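Local coordinates for protein agarase (Pseudoalteromonas fuliginea, PDB 6XJ9) that probably hydrolyses the beta-1,4-glycosidic bonds of agarose, as a glycoside hydrolase family 50 agarase of a marine bacterium, at residues A[47-52]-A[66-71]; A[61-66]-A[190-195]; A[93-98]-A[121-126]; A[101-106]-A[197-202]. One frame throughout, in Å; residues are numbered along the deposited sequence.

How the contacts relate
All four contacts lie in the CBM-like domain, a probable beta-sandwich. Contact 1 is at one end, where the chain passes between the two layers. Contact 2 packs the layers face to face, with its centre about 5 Å from that of contact 1; the two share Lys-66. Contact 4 continues this packing, with its centre about 6 Å from that of contact 2, and the backbone pair Val-61 N and Leu-201 O joins them. Contact 3 lies about 8 Å beyond contact 4, centre to centre, and about 17 Å from contact 1. Through Arg-650 and Glu-647, contacts 2 and 4 also reach residues later in the chain.

Contact 1: A[47-52]-A[66-71]; sequences SNSAIV and KKNSYA
The side chain of Ser-49 lies over the carboxamide of Asn-68. The contact is at the edge of a probable beta-sandwich. Here the chain turns from strand 45-48 into strand 50-55, and Ser-49 is the linking residue. OG of Ser-49 sits above the carboxamide carbon, 3.4 Å from CG of Asn-68. It is 3.5 Å from OD1 and 3.8 Å from ND2 of Asn-68, so it sits over the middle of the amide. CB of Ser-49 lies over the same face, 3.7 Å from ND2 of Asn-68. In Asn-68, CG is anti to the carbonyl carbon (chi1 -53°), which turns the amide to meet the serine. ND2 of Asn-68 is held by a hydrogen bond to the backbone oxygen of Gln-64, and this would limit rotation of the amide.

Ala-71 packs beneath the same turn. Its CB is 3.3 Å from the backbone O of Ser-49, and the two CB atoms of Ser-49 and Ala-71 are 4.0 Å apart. Strand 70-75 pairs with strand 45-48 just beyond, through the backbones of Asn-48 and Ser-72. The approach to that pairing is marked by a C-H...O contact, with CA of Ala-71 3.1 Å from O of Asn-48. The turn is also closed from within. OG of Ser-47 gives a hydrogen bond of 2.8 Å to O of Ala-50, meeting that oxygen in its carbonyl plane.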
loop_
_atom_site.group_PDB
_atom_site.type_symbol
_atom_site.label_atom_id
_atom_site.label_comp_id
_atom_site.label_asym_id
_atom_site.label_seq_id
_atom_site.Cartn_x
_atom_site.Cartn_y
_atom_site.Cartn_z
ATOM N N SER A 47 10.922 -33.076 -6.365
ATOM C CA SER A 47 11.238 -31.698 -6.020
ATOM C C SER A 47 12.674 -31.362 -6.416
ATOM O O SER A 47 13.494 -32.253 -6.632
ATOM C CB SER A 47 10.965 -31.424 -4.570
ATOM O OG SER A 47 11.853 -32.156 -3.744
ATOM N N ASN A 48 12.951 -30.056 -6.527
ATOM C CA ASN A 48 14.231 -29.539 -6.971
ATOM C C ASN A 48 14.495 -28.267 -6.171
ATOM O O ASN A 48 13.791 -27.271 -6.356
ATOM C CB ASN A 48 14.232 -29.241 -8.477
ATOM C CG ASN A 48 13.833 -30.419 -9.347
ATOM O OD1 ASN A 48 14.687 -31.079 -9.936
ATOM N ND2 ASN A 48 12.538 -30.694 -9.438
ATOM N N SER A 49 15.465 -28.331 -5.247
ATOM C CA SER A 49 15.730 -27.237 -4.324
ATOM C C SER A 49 14.438 -26.827 -3.616
ATOM O O SER A 49 14.161 -25.635 -3.443
ATOM C CB SER A 49 16.348 -26.062 -5.049
ATOM O OG SER A 49 17.536 -26.452 -5.720
ATOM N N ALA A 50 13.632 -27.821 -3.234
ATOM C CA ALA A 50 12.354 -27.565 -2.586
ATOM C C ALA A 50 12.021 -28.725 -1.654
ATOM O O ALA A 50 12.108 -29.883 -2.048
ATOM C CB ALA A 50 11.270 -27.356 -3.621
ATOM N N ILE A 51 11.652 -28.394 -0.414
ATOM C CA ILE A 51 11.237 -29.391 0.555
ATOM C C ILE A 51 9.714 -29.479 0.524
ATOM O O ILE A 51 9.035 -28.486 0.780
ATOM C CB ILE A 51 11.774 -29.035 1.957
ATOM C CG1 ILE A 51 13.301 -28.928 1.955
ATOM C CG2 ILE A 51 11.287 -30.043 2.991
ATOM C CD1 ILE A 51 13.886 -28.413 3.248
ATOM N N VAL A 52 9.202 -30.675 0.199
ATOM C CA VAL A 52 7.772 -30.945 0.144
ATOM C C VAL A 52 7.395 -31.884 1.290
ATOM O O VAL A 52 7.963 -32.967 1.421
ATOM C CB VAL A 52 7.348 -31.553 -1.208
ATOM C CG1 VAL A 52 5.835 -31.703 -1.296
ATOM C CG2 VAL A 52 7.875 -30.744 -2.388
ATOM N N LYS A 66 16.083 -18.647 -2.053
ATOM C CA LYS A 66 17.121 -17.709 -1.655
ATOM C C LYS A 66 18.473 -18.163 -2.199
ATOM O O LYS A 66 19.224 -17.355 -2.734
ATOM C CB LYS A 66 17.198 -17.528 -0.135
ATOM C CG LYS A 66 18.084 -16.376 0.340
ATOM C CD LYS A 66 18.021 -16.167 1.837
ATOM C CE LYS A 66 18.557 -14.830 2.313
ATOM N NZ LYS A 66 20.026 -14.735 2.151
ATOM N N LYS A 67 18.778 -19.452 -2.037
ATOM C CA LYS A 67 20.090 -19.998 -2.356
ATOM C C LYS A 67 20.113 -20.527 -3.791
ATOM O O LYS A 67 21.173 -20.634 -4.401
ATOM C CB LYS A 67 20.459 -21.079 -1.326
ATOM C CG LYS A 67 21.690 -21.926 -1.648
ATOM C CD LYS A 67 23.037 -21.191 -1.597
ATOM C CE LYS A 67 24.210 -22.148 -1.482
ATOM N NZ LYS A 67 25.524 -21.459 -1.570
ATOM N N ASN A 68 18.936 -20.854 -4.334
ATOM C CA ASN A 68 18.868 -21.527 -5.620
ATOM C C ASN A 68 17.952 -20.732 -6.540
ATOM O O ASN A 68 16.810 -20.465 -6.175
ATOM C CB ASN A 68 18.351 -22.958 -5.466
ATOM C CG ASN A 68 19.135 -23.760 -4.449
ATOM O OD1 ASN A 68 20.183 -24.313 -4.770
ATOM N ND2 ASN A 68 18.651 -23.812 -3.222
ATOM N N SER A 69 18.467 -20.369 -7.720
ATOM C CA SER A 69 17.801 -19.454 -8.637
ATOM C C SER A 69 16.673 -20.176 -9.365
ATOM O O SER A 69 15.823 -19.531 -9.974
ATOM C CB SER A 69 18.770 -18.832 -9.608
ATOM O OG SER A 69 19.483 -19.837 -10.323
ATOM N N TYR A 70 16.702 -21.510 -9.319
ATOM C CA TYR A 70 15.599 -22.330 -9.790
ATOM C C TYR A 70 15.236 -23.340 -8.702
ATOM O O TYR A 70 16.096 -24.083 -8.239
ATOM C CB TYR A 70 15.950 -23.043 -11.103
ATOM C CG TYR A 70 14.844 -23.925 -11.632
ATOM C CD1 TYR A 70 13.870 -23.409 -12.472
ATOM C CD2 TYR A 70 14.749 -25.262 -11.264
ATOM C CE1 TYR A 70 12.829 -24.195 -12.941
ATOM C CE2 TYR A 70 13.714 -26.066 -11.726
ATOM C CZ TYR A 70 12.753 -25.528 -12.570
ATOM O OH TYR A 70 11.746 -26.305 -13.054
ATOM N N ALA A 71 13.966 -23.331 -8.280
ATOM C CA ALA A 71 13.408 -24.344 -7.393
ATOM C C ALA A 71 12.067 -24.798 -7.963
ATOM O O ALA A 71 11.395 -24.013 -8.633
ATOM C CB ALA A 71 13.240 -23.787 -6.003
#

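Contact 2: A[61-66]-A[190-195]; sequences VQFQSK and ISVQST
Phe-63 carries its ring anti to the carbonyl carbon (chi1 -63°). In Val-192, chi1 of 169° puts CG1 anti to N and CG2 anti to the carbonyl carbon, which sets CG2 over the ring face. CG2 is 3.5 Å from the Phe-63 ring centroid and almost on the ring normal, a close CH-pi contact. CG1 of Val-61 covers the opposite face nearer the rim, so two valines sandwich the ring. At the ring edge, CE1 of Phe-63 is 3.8 Å from O of Ile-190. With an alanine in place of Phe-63, CG2 of Val-192 would probably lose the ring face it packs on, leaving a gap between the strands.

The other branch of Val-192 serves Ser-65, with CG1 of Val-192 3.6 Å from CB of Ser-65. Thr-195 approaches the same CB with OG1, at 3.3 Å. Both hydroxyls hydrogen-bond to the backbone O of His-197, which gathers them. Water 1 joins the two backbones: it donates to O of Ser-65 at 2.6 Å and accepts from N of Thr-195 at 2.7 Å. Strands 58-63 and 185-193 meet here through side chains, as facing layers do in the core of a beta-sandwich, the probable fold here.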
loop_
_atom_site.group_PDB
_atom_site.type_symbol
_atom_site.label_atom_id
_atom_site.label_comp_id
_atom_site.label_asym_id
_atom_site.label_seq_id
_atom_site.Cartn_x
_atom_site.Cartn_y
_atom_site.Cartn_z
ATOM N N VAL A 61 5.125 -26.725 0.304
ATOM C CA VAL A 61 6.333 -26.680 -0.498
ATOM C C VAL A 61 7.128 -25.469 -0.024
ATOM O O VAL A 61 6.615 -24.351 -0.085
ATOM C CB VAL A 61 5.979 -26.567 -1.994
ATOM C CG1 VAL A 61 7.221 -26.579 -2.875
ATOM C CG2 VAL A 61 4.983 -27.631 -2.447
ATOM N N GLN A 62 8.335 -25.713 0.507
ATOM C CA GLN A 62 9.275 -24.650 0.853
ATOM C C GLN A 62 10.375 -24.594 -0.201
ATOM O O GLN A 62 11.308 -25.394 -0.178
ATOM C CB GLN A 62 9.860 -24.871 2.248
ATOM C CG GLN A 62 8.914 -24.454 3.365
ATOM C CD GLN A 62 9.132 -25.229 4.641
ATOM O OE1 GLN A 62 10.175 -25.845 4.848
ATOM N NE2 GLN A 62 8.133 -25.207 5.510
ATOM N N PHE A 63 10.222 -23.661 -1.149
ATOM C CA PHE A 63 11.179 -23.463 -2.224
ATOM C C PHE A 63 12.434 -22.824 -1.641
ATOM O O PHE A 63 12.355 -21.809 -0.963
ATOM C CB PHE A 63 10.613 -22.531 -3.303
ATOM C CG PHE A 63 9.388 -23.029 -4.033
ATOM C CD1 PHE A 63 9.509 -23.871 -5.132
ATOM C CD2 PHE A 63 8.117 -22.634 -3.637
ATOM C CE1 PHE A 63 8.381 -24.325 -5.806
ATOM C CE2 PHE A 63 6.991 -23.086 -4.308
ATOM C CZ PHE A 63 7.124 -23.927 -5.395
ATOM N N GLN A 64 13.592 -23.435 -1.900
ATOM C CA GLN A 64 14.831 -22.923 -1.339
ATOM C C GLN A 64 15.399 -21.906 -2.327
ATOM O O GLN A 64 16.511 -22.059 -2.824
ATOM C CB GLN A 64 15.787 -24.075 -1.010
ATOM C CG GLN A 64 15.195 -25.110 -0.056
ATOM C CD GLN A 64 16.097 -26.309 0.127
ATOM O OE1 GLN A 64 16.626 -26.877 -0.829
ATOM N NE2 GLN A 64 16.282 -26.708 1.376
ATOM N N SER A 65 14.606 -20.855 -2.579
ATOM C CA SER A 65 14.800 -19.942 -3.692
ATOM C C SER A 65 15.771 -18.814 -3.343
ATOM O O SER A 65 16.240 -18.113 -4.239
ATOM C CB SER A 65 13.469 -19.418 -4.195
ATOM O OG SER A 65 12.646 -19.014 -3.111
ATOM N N LYS A 66 16.083 -18.647 -2.053
ATOM C CA LYS A 66 17.121 -17.709 -1.655
ATOM C C LYS A 66 18.473 -18.163 -2.199
ATOM O O LYS A 66 19.224 -17.355 -2.734
ATOM C CB LYS A 66 17.198 -17.528 -0.135
ATOM C CG LYS A 66 18.084 -16.376 0.340
ATOM C CD LYS A 66 18.021 -16.167 1.837
ATOM C CE LYS A 66 18.557 -14.830 2.313
ATOM N NZ LYS A 66 20.026 -14.735 2.151
ATOM N N ILE A 190 5.733 -26.686 -11.307
ATOM C CA ILE A 190 5.535 -25.405 -10.647
ATOM C C ILE A 190 6.897 -24.954 -10.129
ATOM O O ILE A 190 7.462 -25.633 -9.276
ATOM C CB ILE A 190 4.509 -25.520 -9.494
ATOM C CG1 ILE A 190 3.127 -25.995 -9.965
ATOM C CG2 ILE A 190 4.427 -24.224 -8.684
ATOM C CD1 ILE A 190 2.413 -25.042 -10.907
ATOM N N SER A 191 7.407 -23.813 -10.640
ATOM C CA SER A 191 8.735 -23.343 -10.264
ATOM C C SER A 191 8.726 -21.912 -9.720
ATOM O O SER A 191 7.803 -21.135 -9.978
ATOM C CB SER A 191 9.743 -23.499 -11.388
ATOM O OG SER A 191 9.405 -22.693 -12.508
ATOM N N VAL A 192 9.778 -21.599 -8.950
ATOM C CA VAL A 192 10.107 -20.258 -8.489
ATOM C C VAL A 192 11.476 -19.898 -9.067
ATOM O O VAL A 192 12.380 -20.733 -9.062
ATOM C CB VAL A 192 10.061 -20.206 -6.951
ATOM C CG1 VAL A 192 10.647 -18.921 -6.382
ATOM C CG2 VAL A 192 8.639 -20.422 -6.436
ATOM N N GLN A 193 11.606 -18.670 -9.601
ATOM C CA GLN A 193 12.733 -18.324 -10.457
ATOM C C GLN A 193 13.301 -16.961 -10.072
ATOM O O GLN A 193 12.561 -15.985 -9.940
ATOM C CB GLN A 193 12.318 -18.363 -11.931
ATOM C CG GLN A 193 11.943 -19.763 -12.408
ATOM C CD GLN A 193 11.549 -19.822 -13.864
ATOM O OE1 GLN A 193 11.869 -18.937 -14.659
ATOM N NE2 GLN A 193 10.822 -20.869 -14.216
ATOM N N SER A 194 14.626 -16.929 -9.890
ATOM C CA SER A 194 15.393 -15.728 -9.571
ATOM C C SER A 194 14.644 -14.812 -8.608
ATOM O O SER A 194 14.228 -13.715 -8.990
ATOM C CB SER A 194 15.777 -14.979 -10.824
ATOM O OG SER A 194 16.459 -15.835 -11.717
ATOM N N THR A 195 14.475 -15.265 -7.363
ATOM C CA THR A 195 13.938 -14.398 -6.329
ATOM C C THR A 195 15.102 -13.863 -5.497
ATOM O O THR A 195 16.255 -14.233 -5.729
ATOM C CB THR A 195 12.925 -15.128 -5.432
ATOM O OG1 THR A 195 13.588 -16.201 -4.764
ATOM C CG2 THR A 195 11.740 -15.685 -6.191
HETATM O O HOH W 1 15.578 -17.658 -6.756
#

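Contact 3: A[93-98]-A[121-126]; sequences FELANP and VNVPVG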
loop_
_atom_site.group_PDB
_atom_site.type_symbol
_atom_site.label_atom_id
_atom_site.label_comp_id
_atom_site.label_asym_id
_atom_site.label_seq_id
_atom_site.Cartn_x
_atom_site.Cartn_y
_atom_site.Cartn_z
ATOM N N PHE A 93 -5.545 -25.270 -9.969
ATOM C CA PHE A 93 -4.775 -25.503 -8.758
ATOM C C PHE A 93 -5.390 -24.716 -7.607
ATOM O O PHE A 93 -5.638 -23.518 -7.729
ATOM C CB PHE A 93 -3.321 -25.059 -8.952
ATOM C CG PHE A 93 -2.564 -25.733 -10.070
ATOM C CD1 PHE A 93 -2.796 -25.398 -11.396
ATOM C CD2 PHE A 93 -1.600 -26.695 -9.799
ATOM C CE1 PHE A 93 -2.089 -26.010 -12.424
ATOM C CE2 PHE A 93 -0.896 -27.308 -10.828
ATOM C CZ PHE A 93 -1.140 -26.964 -12.139
ATOM N N GLU A 94 -5.619 -25.392 -6.478
ATOM C CA GLU A 94 -6.060 -24.710 -5.275
ATOM C C GLU A 94 -4.851 -24.477 -4.373
ATOM O O GLU A 94 -4.256 -25.438 -3.878
ATOM C CB GLU A 94 -7.150 -25.512 -4.569
ATOM C CG GLU A 94 -8.544 -25.139 -5.018
ATOM C CD GLU A 94 -9.621 -25.731 -4.128
ATOM O OE1 GLU A 94 -9.803 -26.967 -4.175
ATOM O OE2 GLU A 94 -10.246 -24.962 -3.369
ATOM N N LEU A 95 -4.498 -23.194 -4.189
ATOM C CA LEU A 95 -3.194 -22.800 -3.674
ATOM C C LEU A 95 -3.343 -21.754 -2.579
ATOM O O LEU A 95 -4.088 -20.792 -2.729
ATOM C CB LEU A 95 -2.328 -22.236 -4.812
ATOM C CG LEU A 95 -2.074 -23.164 -6.003
ATOM C CD1 LEU A 95 -1.387 -22.421 -7.142
ATOM C CD2 LEU A 95 -1.265 -24.391 -5.597
ATOM N N ALA A 96 -2.585 -21.944 -1.499
ATOM C CA ALA A 96 -2.397 -20.929 -0.477
ATOM C C ALA A 96 -0.911 -20.598 -0.375
ATOM O O ALA A 96 -0.082 -21.278 -0.970
ATOM C CB ALA A 96 -2.945 -21.416 0.842
ATOM N N ASN A 97 -0.584 -19.556 0.393
ATOM C CA ASN A 97 0.805 -19.174 0.575
ATOM C C ASN A 97 1.022 -18.822 2.045
ATOM O O ASN A 97 0.689 -17.725 2.480
ATOM C CB ASN A 97 1.197 -18.074 -0.417
ATOM C CG ASN A 97 2.524 -17.413 -0.118
ATOM O OD1 ASN A 97 3.273 -17.869 0.740
ATOM N ND2 ASN A 97 2.817 -16.333 -0.818
ATOM N N PRO A 98 1.569 -19.754 2.858
ATOM C CA PRO A 98 1.842 -19.477 4.268
ATOM C C PRO A 98 3.159 -18.745 4.532
ATOM O O PRO A 98 3.537 -18.581 5.686
ATOM C CB PRO A 98 1.864 -20.885 4.891
ATOM C CG PRO A 98 2.338 -21.797 3.767
ATOM C CD PRO A 98 1.881 -21.144 2.478
ATOM N N VAL A 121 1.685 -16.860 -12.555
ATOM C CA VAL A 121 0.726 -16.092 -11.774
ATOM C C VAL A 121 1.340 -15.757 -10.417
ATOM O O VAL A 121 2.237 -16.454 -9.949
ATOM C CB VAL A 121 -0.620 -16.834 -11.634
ATOM C CG1 VAL A 121 -0.530 -18.018 -10.681
ATOM C CG2 VAL A 121 -1.737 -15.897 -11.200
ATOM N N ASN A 122 0.847 -14.684 -9.788
ATOM C CA ASN A 122 1.237 -14.376 -8.426
ATOM C C ASN A 122 0.251 -15.031 -7.458
ATOM O O ASN A 122 -0.950 -14.955 -7.676
ATOM C CB ASN A 122 1.365 -12.868 -8.189
ATOM C CG ASN A 122 1.853 -12.547 -6.787
ATOM O OD1 ASN A 122 1.090 -12.618 -5.825
ATOM N ND2 ASN A 122 3.120 -12.190 -6.654
ATOM N N VAL A 123 0.783 -15.661 -6.400
ATOM C CA VAL A 123 0.010 -16.213 -5.293
ATOM C C VAL A 123 0.291 -15.367 -4.055
ATOM O O VAL A 123 1.311 -15.559 -3.393
ATOM C CB VAL A 123 0.345 -17.694 -5.005
ATOM C CG1 VAL A 123 -0.521 -18.282 -3.893
ATOM C CG2 VAL A 123 0.313 -18.570 -6.246
ATOM N N PRO A 124 -0.644 -14.459 -3.679
ATOM C CA PRO A 124 -0.500 -13.623 -2.488
ATOM C C PRO A 124 -0.353 -14.463 -1.221
ATOM O O PRO A 124 -0.810 -15.598 -1.168
ATOM C CB PRO A 124 -1.831 -12.857 -2.392
ATOM C CG PRO A 124 -2.447 -12.952 -3.774
ATOM C CD PRO A 124 -1.910 -14.225 -4.391
ATOM N N VAL A 125 0.312 -13.881 -0.217
ATOM C CA VAL A 125 0.360 -14.394 1.139
ATOM C C VAL A 125 -1.084 -14.526 1.626
ATOM O O VAL A 125 -1.862 -13.583 1.513
ATOM C CB VAL A 125 1.182 -13.426 2.017
ATOM C CG1 VAL A 125 0.947 -13.605 3.510
ATOM C CG2 VAL A 125 2.670 -13.502 1.686
ATOM N N GLY A 126 -1.442 -15.707 2.144
ATOM C CA GLY A 126 -2.803 -15.910 2.615
ATOM C C GLY A 126 -3.356 -17.275 2.210
ATOM O O GLY A 126 -2.602 -18.159 1.797
#
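A short antiparallel bridge ties the end of strand 89-97 to the chain beyond strand 116-123. Asn-97 and Gly-126 form its hydrogen-bonded pair. N of Asn-97 gives to O of Gly-126 at 2.8 Å, and N of Gly-126 gives back to O of Asn-97 at 3.0 Å. Both bonds are nearly straight at the hydrogen. Gly-126 has backbone angles at which a CB would collide with the carbonyl oxygen before it, so glycine suits this position.

The side chain of Asn-97 adds a third link. CG is anti to the backbone N (chi1 168°), which sends the amide across to the other segment. ND2 reaches O of Val-123 at 3.1 Å, with the acceptor close to the amide plane. ND2 also bonds to O of His-101, while OD1 takes N of Gly-99, and the amide is thus gripped at both ends. Next to the bridge, in the probable beta-sandwich of this domain, the strands also pack through apolar side chains. CD1 of Leu-95 meets CG2 of Val-123 at 4.3 Å. The other branch of Val-123, CG1, lies 3.9 Å from CB of Asn-97. Pro-98 packs on Asp-167 of the second subunit.

Contact 4: A[101-106]-A[197-202]; sequences HSVQIY and HDKELA
His-101 and His-197 form an offset stack. Their centroids are 3.8 Å apart and the planes differ by only 10°. CD2 of His-197 lies over the centre of the His-101 ring, while NE2 of His-101 lies over the rim of the His-197 ring; these two atoms are 3.2 Å apart. CB of His-197 adds a CH-pi contact over the same His-101 face. Asp-698 is the main polar partner of His-197, so that ring is fixed by more than the stack. Replacing His-101 with an alanine would probably strip the stacking partner from one face of the His-197 ring and leave that ring less firmly placed.

Apolar packing follows along the strands. Strands 103-111 and 199-210 cross with their short segments at 69°, as strands from different layers of the probable beta-sandwich. CG2 of Val-103 lies 3.6 Å from CB of Lys-199, the two side chains sliding past each other in opposite directions. In Val-103, chi1 of 62° puts CG1 between the backbone N and the carbonyl carbon and leaves CG2 anti to N, against the lysine chain. Further in, CG2 of Ile-105 meets CD2 of Leu-201 at 4.2 Å, their side chains at about a right angle.

Polar links run through water and charge. Water 2 donates to O of His-101 and accepts from N of Glu-200. Water 3 accepts from N of Gln-104 at 3.0 Å and from NZ of Lys-199 at 2.8 Å. The bent lysine chain ends in a salt bridge from NZ to OE1 of Glu-647.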
loop_
_atom_site.group_PDB
_atom_site.type_symbol
_atom_site.label_atom_id
_atom_site.label_comp_id
_atom_site.label_asym_id
_atom_site.label_seq_id
_atom_site.Cartn_x
_atom_site.Cartn_y
_atom_site.Cartn_z
ATOM N N HIS A 101 6.311 -13.647 1.839
ATOM C CA HIS A 101 6.336 -12.921 0.578
ATOM C C HIS A 101 5.365 -13.574 -0.395
ATOM O O HIS A 101 5.155 -14.779 -0.327
ATOM C CB HIS A 101 7.748 -12.916 -0.027
ATOM C CG HIS A 101 8.762 -12.260 0.842
ATOM N ND1 HIS A 101 9.601 -12.981 1.677
ATOM C CD2 HIS A 101 9.061 -10.958 1.024
ATOM C CE1 HIS A 101 10.372 -12.150 2.340
ATOM N NE2 HIS A 101 10.062 -10.902 1.951
ATOM N N SER A 102 4.786 -12.762 -1.286
ATOM C CA SER A 102 4.022 -13.250 -2.423
ATOM C C SER A 102 4.950 -14.060 -3.327
ATOM O O SER A 102 6.165 -13.849 -3.310
ATOM C CB SER A 102 3.375 -12.113 -3.161
ATOM O OG SER A 102 4.302 -11.448 -4.018
ATOM N N VAL A 103 4.382 -15.019 -4.068
ATOM C CA VAL A 103 5.191 -15.874 -4.921
ATOM C C VAL A 103 4.611 -15.853 -6.329
ATOM O O VAL A 103 3.442 -16.184 -6.526
ATOM C CB VAL A 103 5.357 -17.314 -4.387
ATOM C CG1 VAL A 103 4.029 -18.056 -4.266
ATOM C CG2 VAL A 103 6.326 -18.116 -5.252
ATOM N N GLN A 104 5.458 -15.453 -7.285
ATOM C CA GLN A 104 5.197 -15.656 -8.695
ATOM C C GLN A 104 5.643 -17.068 -9.048
ATOM O O GLN A 104 6.841 -17.347 -9.084
ATOM C CB GLN A 104 5.946 -14.632 -9.559
ATOM C CG GLN A 104 5.732 -14.845 -11.049
ATOM C CD GLN A 104 6.353 -13.770 -11.905
ATOM O OE1 GLN A 104 7.069 -12.897 -11.425
ATOM N NE2 GLN A 104 6.085 -13.828 -13.194
ATOM N N ILE A 105 4.663 -17.942 -9.309
ATOM C CA ILE A 105 4.962 -19.294 -9.763
ATOM C C ILE A 105 4.968 -19.316 -11.289
ATOM O O ILE A 105 4.255 -18.558 -11.944
ATOM C CB ILE A 105 3.983 -20.333 -9.175
ATOM C CG1 ILE A 105 2.524 -19.972 -9.477
ATOM C CG2 ILE A 105 4.215 -20.515 -7.686
ATOM C CD1 ILE A 105 1.517 -21.008 -9.035
ATOM N N TYR A 106 5.824 -20.175 -11.836
ATOM C CA TYR A 106 5.818 -20.477 -13.251
ATOM C C TYR A 106 5.229 -21.873 -13.397
ATOM O O TYR A 106 5.615 -22.785 -12.663
ATOM C CB TYR A 106 7.243 -20.378 -13.805
ATOM C CG TYR A 106 7.765 -18.962 -13.865
ATOM C CD1 TYR A 106 8.282 -18.345 -12.734
ATOM C CD2 TYR A 106 7.737 -18.242 -15.051
ATOM C CE1 TYR A 106 8.753 -17.038 -12.779
ATOM C CE2 TYR A 106 8.217 -16.940 -15.117
ATOM C CZ TYR A 106 8.713 -16.332 -13.969
ATOM O OH TYR A 106 9.183 -15.044 -14.017
ATOM N N HIS A 197 14.252 -13.980 -2.112
ATOM C CA HIS A 197 13.752 -14.598 -0.890
ATOM C C HIS A 197 13.332 -16.046 -1.137
ATOM O O HIS A 197 12.936 -16.402 -2.249
ATOM C CB HIS A 197 12.533 -13.824 -0.351
ATOM C CG HIS A 197 12.769 -12.370 -0.110
ATOM N ND1 HIS A 197 13.819 -11.910 0.649
ATOM C CD2 HIS A 197 12.091 -11.274 -0.521
ATOM C CE1 HIS A 197 13.789 -10.591 0.699
ATOM N NE2 HIS A 197 12.735 -10.175 -0.016
ATOM N N ASP A 198 13.399 -16.860 -0.073
ATOM C CA ASP A 198 12.692 -18.135 -0.009
ATOM C C ASP A 198 11.190 -17.874 -0.146
ATOM O O ASP A 198 10.662 -16.915 0.422
ATOM C CB ASP A 198 12.961 -18.896 1.304
ATOM C CG ASP A 198 14.334 -19.544 1.421
ATOM O OD1 ASP A 198 14.962 -19.833 0.378
ATOM O OD2 ASP A 198 14.769 -19.768 2.559
ATOM N N LYS A 199 10.513 -18.729 -0.931
ATOM C CA LYS A 199 9.076 -18.643 -1.134
ATOM C C LYS A 199 8.446 -19.957 -0.683
ATOM O O LYS A 199 9.143 -20.964 -0.573
ATOM C CB LYS A 199 8.751 -18.356 -2.603
ATOM C CG LYS A 199 9.554 -17.221 -3.233
ATOM C CD LYS A 199 9.429 -15.920 -2.478
ATOM C CE LYS A 199 8.454 -14.955 -3.105
ATOM N NZ LYS A 199 8.993 -14.276 -4.307
ATOM N N GLU A 200 7.137 -19.916 -0.401
ATOM C CA GLU A 200 6.401 -21.084 0.055
ATOM C C GLU A 200 5.086 -21.199 -0.707
ATOM O O GLU A 200 4.550 -20.211 -1.214
ATOM C CB GLU A 200 6.039 -20.949 1.529
ATOM C CG GLU A 200 7.199 -21.186 2.479
ATOM C CD GLU A 200 6.735 -21.252 3.926
ATOM O OE1 GLU A 200 7.383 -20.629 4.784
ATOM O OE2 GLU A 200 5.721 -21.923 4.188
ATOM N N LEU A 201 4.543 -22.417 -0.736
ATOM C CA LEU A 201 3.291 -22.646 -1.433
ATOM C C LEU A 201 2.603 -23.855 -0.812
ATOM O O LEU A 201 3.256 -24.845 -0.471
ATOM C CB LEU A 201 3.597 -22.867 -2.916
ATOM C CG LEU A 201 2.395 -22.956 -3.852
ATOM C CD1 LEU A 201 1.762 -21.587 -4.073
ATOM C CD2 LEU A 201 2.813 -23.568 -5.173
ATOM N N ALA A 202 1.280 -23.736 -0.654
ATOM C CA ALA A 202 0.453 -24.838 -0.186
ATOM C C ALA A 202 -0.480 -25.277 -1.312
ATOM O O ALA A 202 -1.215 -24.470 -1.867
ATOM C CB ALA A 202 -0.309 -24.417 1.053
HETATM O O HOH W 2 6.016 -17.465 -0.145
HETATM O O HOH W 3 8.425 -15.358 -6.830
#